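Local coordinates for C3-degrading proteinase (CppA protein) (Streptococcus pneumoniae, PDB 3E0R) that probably degrades complement component C3, which may help the bacterium evade complement, and is built from two glyoxalase-like regions, at residues 157-169 against 230-242. Numbering follows the deposited sequence.
Sequences LHLPTDIESFLES and LGKDRNNVELWFE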
loop_
_atom_site.group_PDB
_atom_site.type_symbol
_atom_site.label_atom_id
_atom_site.label_comp_id
_atom_site.label_asym_id
_atom_site.label_seq_id
_atom_site.Cartn_x
_atom_site.Cartn_y
_atom_site.Cartn_z
ATOM N N LEU A 157 -5.088 -4.596 -6.648
ATOM C CA LEU A 157 -4.189 -5.735 -6.716
ATOM C C LEU A 157 -4.429 -6.507 -7.975
ATOM O O LEU A 157 -5.555 -6.745 -8.318
ATOM C CB LEU A 157 -4.389 -6.639 -5.510
ATOM C CG LEU A 157 -4.113 -6.030 -4.130
ATOM C CD1 LEU A 157 -4.196 -7.078 -3.070
ATOM C CD2 LEU A 157 -2.758 -5.314 -4.041
ATOM N N HIS A 158 -3.355 -6.894 -8.667
ATOM C CA HIS A 158 -3.432 -7.686 -9.867
ATOM C C HIS A 158 -3.474 -9.179 -9.504
ATOM O O HIS A 158 -2.570 -9.710 -8.831
ATOM C CB HIS A 158 -2.227 -7.392 -10.784
ATOM C CG HIS A 158 -2.328 -6.111 -11.562
ATOM N ND1 HIS A 158 -1.286 -5.219 -11.651
ATOM C CD2 HIS A 158 -3.321 -5.608 -12.333
ATOM C CE1 HIS A 158 -1.639 -4.208 -12.423
ATOM N NE2 HIS A 158 -2.870 -4.421 -12.854
ATOM N N LEU A 159 -4.540 -9.845 -9.939
ATOM C CA LEU A 159 -4.795 -11.261 -9.567
ATOM C C LEU A 159 -5.065 -12.100 -10.821
ATOM O O LEU A 159 -5.987 -11.785 -11.587
ATOM C CB LEU A 159 -5.967 -11.366 -8.575
ATOM C CG LEU A 159 -6.210 -12.705 -7.832
ATOM C CD1 LEU A 159 -5.122 -13.021 -6.781
ATOM C CD2 LEU A 159 -7.587 -12.746 -7.162
ATOM N N PRO A 160 -4.280 -13.178 -11.028
ATOM C CA PRO A 160 -4.556 -14.018 -12.217
ATOM C C PRO A 160 -5.962 -14.612 -12.205
ATOM O O PRO A 160 -6.587 -14.708 -11.143
ATOM C CB PRO A 160 -3.489 -15.120 -12.152
ATOM C CG PRO A 160 -2.466 -14.635 -11.141
ATOM C CD PRO A 160 -3.163 -13.703 -10.219
ATOM N N THR A 161 -6.465 -15.003 -13.377
ATOM C CA THR A 161 -7.847 -15.464 -13.467
ATOM C C THR A 161 -7.985 -16.884 -12.942
ATOM O O THR A 161 -9.065 -17.256 -12.471
ATOM C CB THR A 161 -8.438 -15.344 -14.906
ATOM O OG1 THR A 161 -7.664 -16.118 -15.830
ATOM C CG2 THR A 161 -8.497 -13.878 -15.347
ATOM N N ASP A 162 -6.883 -17.644 -12.966
ATOM C CA ASP A 162 -6.898 -19.078 -12.596
ATOM C C ASP A 162 -6.706 -19.339 -11.104
ATOM O O ASP A 162 -6.803 -20.486 -10.662
ATOM C CB ASP A 162 -5.849 -19.875 -13.395
ATOM C CG ASP A 162 -4.403 -19.378 -13.163
ATOM O OD1 ASP A 162 -4.198 -18.431 -12.372
ATOM O OD2 ASP A 162 -3.463 -19.939 -13.794
ATOM N N ILE A 163 -6.432 -18.299 -10.332
ATOM C CA ILE A 163 -6.424 -18.422 -8.888
ATOM C C ILE A 163 -7.449 -17.492 -8.208
ATOM O O ILE A 163 -7.874 -16.480 -8.758
ATOM C CB ILE A 163 -4.984 -18.214 -8.276
ATOM C CG1 ILE A 163 -4.612 -16.747 -8.183
ATOM C CG2 ILE A 163 -3.903 -18.987 -9.064
ATOM C CD1 ILE A 163 -3.520 -16.509 -7.185
ATOM N N GLU A 164 -7.823 -17.887 -6.997
ATOM C CA GLU A 164 -8.729 -17.164 -6.135
ATOM C C GLU A 164 -7.968 -16.764 -4.874
ATOM O O GLU A 164 -7.163 -17.525 -4.350
ATOM C CB GLU A 164 -9.907 -18.069 -5.768
ATOM C CG GLU A 164 -11.054 -18.056 -6.796
ATOM C CD GLU A 164 -12.054 -16.919 -6.531
ATOM O OE1 GLU A 164 -12.819 -17.020 -5.540
ATOM O OE2 GLU A 164 -12.076 -15.926 -7.301
ATOM N N SER A 165 -8.208 -15.549 -4.402
ATOM C CA SER A 165 -7.662 -15.115 -3.149
ATOM C C SER A 165 -8.470 -15.749 -2.012
ATOM O O SER A 165 -9.679 -15.975 -2.124
ATOM C CB SER A 165 -7.691 -13.596 -3.033
ATOM O OG SER A 165 -7.356 -13.195 -1.719
ATOM N N PHE A 166 -7.762 -16.038 -0.931
ATOM C CA PHE A 166 -8.355 -16.337 0.350
ATOM C C PHE A 166 -9.146 -15.146 0.894
ATOM O O PHE A 166 -10.019 -15.335 1.746
ATOM C CB PHE A 166 -7.272 -16.754 1.375
ATOM C CG PHE A 166 -6.898 -18.202 1.305
ATOM C CD1 PHE A 166 -7.783 -19.183 1.722
ATOM C CD2 PHE A 166 -5.664 -18.592 0.831
ATOM C CE1 PHE A 166 -7.435 -20.535 1.663
ATOM C CE2 PHE A 166 -5.317 -19.928 0.767
ATOM C CZ PHE A 166 -6.201 -20.899 1.191
ATOM N N LEU A 167 -8.828 -13.939 0.414
ATOM C CA LEU A 167 -9.529 -12.722 0.810
ATOM C C LEU A 167 -10.940 -12.606 0.176
ATOM O O LEU A 167 -11.118 -12.632 -1.062
ATOM C CB LEU A 167 -8.645 -11.517 0.499
ATOM C CG LEU A 167 -7.284 -11.548 1.230
ATOM C CD1 LEU A 167 -6.483 -10.220 0.987
ATOM C CD2 LEU A 167 -7.426 -11.887 2.773
ATOM N N GLU A 168 -11.950 -12.539 1.039
ATOM C CA GLU A 168 -13.333 -12.398 0.582
ATOM C C GLU A 168 -13.654 -10.924 0.419
ATOM O O GLU A 168 -13.200 -10.101 1.214
ATOM C CB GLU A 168 -14.336 -13.038 1.557
ATOM C CG GLU A 168 -14.182 -14.546 1.793
ATOM C CD GLU A 168 -14.076 -15.335 0.493
ATOM O OE1 GLU A 168 -14.577 -14.844 -0.548
ATOM O OE2 GLU A 168 -13.476 -16.435 0.502
ATOM N N SER A 169 -14.420 -10.597 -0.620
ATOM C CA SER A 169 -15.007 -9.247 -0.804
ATOM C C SER A 169 -15.800 -8.768 0.429
ATOM O O SER A 169 -15.890 -7.555 0.704
ATOM C CB SER A 169 -15.949 -9.243 -2.031
ATOM O OG SER A 169 -15.215 -9.435 -3.237
ATOM N N LEU A 230 -0.145 -15.886 10.978
ATOM C CA LEU A 230 0.421 -15.620 9.677
ATOM C C LEU A 230 0.053 -16.738 8.690
ATOM O O LEU A 230 0.485 -17.904 8.826
ATOM C CB LEU A 230 1.944 -15.501 9.796
ATOM C CG LEU A 230 2.837 -15.273 8.570
ATOM C CD1 LEU A 230 2.414 -14.026 7.785
ATOM C CD2 LEU A 230 4.335 -15.208 9.030
ATOM N N GLY A 231 -0.762 -16.371 7.698
ATOM C CA GLY A 231 -1.109 -17.237 6.579
ATOM C C GLY A 231 -0.498 -16.713 5.300
ATOM O O GLY A 231 0.200 -15.690 5.266
ATOM N N LYS A 232 -0.777 -17.416 4.224
ATOM C CA LYS A 232 -0.180 -17.115 2.931
ATOM C C LYS A 232 -1.260 -17.302 1.886
ATOM O O LYS A 232 -2.019 -18.265 1.948
ATOM C CB LYS A 232 0.977 -18.070 2.653
ATOM C CG LYS A 232 1.968 -17.566 1.626
ATOM C CD LYS A 232 3.187 -18.466 1.656
ATOM C CE LYS A 232 4.387 -17.805 1.099
ATOM N NZ LYS A 232 5.646 -18.286 1.772
ATOM N N ASP A 233 -1.338 -16.359 0.961
ATOM C CA ASP A 233 -2.384 -16.350 -0.035
ATOM C C ASP A 233 -1.870 -17.123 -1.233
ATOM O O ASP A 233 -0.666 -17.373 -1.357
ATOM C CB ASP A 233 -2.775 -14.912 -0.414
ATOM C CG ASP A 233 -4.154 -14.826 -1.089
ATOM O OD1 ASP A 233 -4.867 -15.843 -1.167
ATOM O OD2 ASP A 233 -4.537 -13.726 -1.533
ATOM N N ARG A 234 -2.798 -17.522 -2.088
ATOM C CA ARG A 234 -2.513 -18.309 -3.277
ATOM C C ARG A 234 -1.553 -17.630 -4.278
ATOM O O ARG A 234 -0.911 -18.303 -5.101
ATOM C CB ARG A 234 -3.837 -18.670 -3.967
ATOM C CG ARG A 234 -4.893 -19.323 -3.024
ATOM C CD ARG A 234 -5.748 -20.341 -3.750
ATOM N NE ARG A 234 -6.546 -21.166 -2.837
ATOM C CZ ARG A 234 -7.671 -20.762 -2.235
ATOM N NH1 ARG A 234 -8.158 -19.529 -2.414
ATOM N NH2 ARG A 234 -8.318 -21.594 -1.433
ATOM N N ASN A 235 -1.448 -16.309 -4.204
ATOM C CA ASN A 235 -0.437 -15.577 -4.934
ATOM C C ASN A 235 0.879 -15.340 -4.163
ATOM O O ASN A 235 1.752 -14.567 -4.587
ATOM C CB ASN A 235 -1.038 -14.244 -5.399
ATOM C CG ASN A 235 -1.362 -13.282 -4.249
ATOM O OD1 ASN A 235 -1.108 -13.548 -3.072
ATOM N ND2 ASN A 235 -1.894 -12.138 -4.613
ATOM N N ASN A 236 1.001 -15.987 -3.010
ATOM C CA ASN A 236 2.187 -15.903 -2.157
ATOM C C ASN A 236 2.481 -14.579 -1.395
ATOM O O ASN A 236 3.523 -14.444 -0.785
ATOM C CB ASN A 236 3.424 -16.474 -2.880
ATOM C CG ASN A 236 3.298 -17.967 -3.100
ATOM O OD1 ASN A 236 2.893 -18.684 -2.189
ATOM N ND2 ASN A 236 3.515 -18.422 -4.330
ATOM N N VAL A 237 1.525 -13.663 -1.373
ATOM C CA VAL A 237 1.479 -12.568 -0.392
ATOM C C VAL A 237 1.085 -13.148 1.006
ATOM O O VAL A 237 0.058 -13.830 1.197
ATOM C CB VAL A 237 0.517 -11.440 -0.864
ATOM C CG1 VAL A 237 0.386 -10.288 0.156
ATOM C CG2 VAL A 237 0.974 -10.881 -2.278
ATOM N N GLU A 238 1.937 -12.898 1.968
ATOM C CA GLU A 238 1.662 -13.173 3.344
ATOM C C GLU A 238 0.508 -12.375 3.925
ATOM O O GLU A 238 0.358 -11.189 3.652
ATOM C CB GLU A 238 2.939 -12.915 4.158
ATOM C CG GLU A 238 4.005 -13.971 3.843
ATOM C CD GLU A 238 5.232 -13.808 4.692
ATOM O OE1 GLU A 238 5.272 -12.773 5.400
ATOM O OE2 GLU A 238 6.140 -14.692 4.645
ATOM N N LEU A 239 -0.299 -13.034 4.753
ATOM C CA LEU A 239 -1.525 -12.434 5.335
ATOM C C LEU A 239 -1.405 -12.555 6.822
ATOM O O LEU A 239 -1.527 -13.642 7.357
ATOM C CB LEU A 239 -2.788 -13.143 4.827
ATOM C CG LEU A 239 -2.949 -13.213 3.297
ATOM C CD1 LEU A 239 -4.063 -14.178 2.959
ATOM C CD2 LEU A 239 -3.100 -11.806 2.627
ATOM N N TRP A 240 -1.135 -11.432 7.483
ATOM C CA TRP A 240 -0.878 -11.413 8.915
ATOM C C TRP A 240 -2.098 -10.805 9.609
ATOM O O TRP A 240 -2.562 -9.708 9.255
ATOM C CB TRP A 240 0.402 -10.632 9.148
ATOM C CG TRP A 240 0.882 -10.316 10.594
ATOM C CD1 TRP A 240 0.177 -9.654 11.587
ATOM C CD2 TRP A 240 2.215 -10.521 11.123
ATOM N NE1 TRP A 240 0.994 -9.437 12.681
ATOM C CE2 TRP A 240 2.238 -9.966 12.429
ATOM C CE3 TRP A 240 3.399 -11.072 10.591
ATOM C CZ2 TRP A 240 3.391 -9.978 13.242
ATOM C CZ3 TRP A 240 4.558 -11.115 11.395
ATOM C CH2 TRP A 240 4.536 -10.568 12.727
ATOM N N PHE A 241 -2.604 -11.528 10.618
ATOM C CA PHE A 241 -3.714 -11.052 11.451
ATOM C C PHE A 241 -3.296 -10.906 12.927
ATOM O O PHE A 241 -2.697 -11.827 13.507
ATOM C CB PHE A 241 -4.905 -12.030 11.379
ATOM C CG PHE A 241 -5.362 -12.365 9.990
ATOM C CD1 PHE A 241 -6.511 -11.835 9.484
ATOM C CD2 PHE A 241 -4.674 -13.264 9.212
ATOM C CE1 PHE A 241 -6.936 -12.155 8.201
ATOM C CE2 PHE A 241 -5.103 -13.600 7.922
ATOM C CZ PHE A 241 -6.209 -13.038 7.423
ATOM N N GLU A 242 -3.622 -9.752 13.523
ATOM C CA GLU A 242 -3.431 -9.508 14.936
ATOM C C GLU A 242 -4.493 -8.509 15.470
ATOM O O GLU A 242 -5.160 -7.833 14.699
ATOM C CB GLU A 242 -1.998 -9.051 15.236
ATOM C CG GLU A 242 -1.549 -7.754 14.625
ATOM C CD GLU A 242 -0.156 -7.273 15.153
ATOM O OE1 GLU A 242 0.006 -6.021 15.336
ATOM O OE2 GLU A 242 0.772 -8.119 15.363
HETATM O O HOH W 1 -1.403 -11.670 -7.527
HETATM O O HOH W 2 -11.050 -18.742 -1.553
#
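Arg234 lays its guanidinium flat over one face of the Phe166 ring, with the planes 20° apart and CZ 3.9 Å from the ring centroid, a cation-pi stack displaced toward the ring's rim. NH2 hangs over CE1 and CZ of the phenyl. NH1 turns instead to the backbone of 157-169, giving a nearly straight hydrogen bond (3.0 Å) to Glu164 O, which lies in the guanidinium plane although the donor stands above the carbonyl plane. A water bridges NH1 to Ser165 O. Arginine suits the place because its flat cation can stack and still donate in its plane.

Asp233 stands at the edge of the same ring, its OD1 3.5 Å from Phe166 CD2. Its CG is anti to the backbone N (chi1 -161°), which carries the carboxylate to the loop. Aspartate offers two acceptors to adjacent donors, each met on its syn side, a little out of the carboxylate plane: OD1 receives Phe166 N at 2.9 Å, and OD2 receives Ser165 OG, also at 2.9 Å. Serine fits because OG also accepts from Leu167 N, closing an ST turn.

Ile163 lays its CD1 methyl against the turn backbone, 3.6 Å from Asn235 N. The branched ends of Leu167 and Leu239 meet methyl to methyl, both touching Phe201 of strand 196-203, the neighbour of strand 238-243. Asn235 ND2 reaches His158 O through a water.

The type I turn 233-236 thus ties its sheet to the loop after strand 151-159 of the other. With Ser165 OG, Phe166 N and, weakly, Arg234 N donating to its carboxylate, buried Asp233 is probably kept ionised.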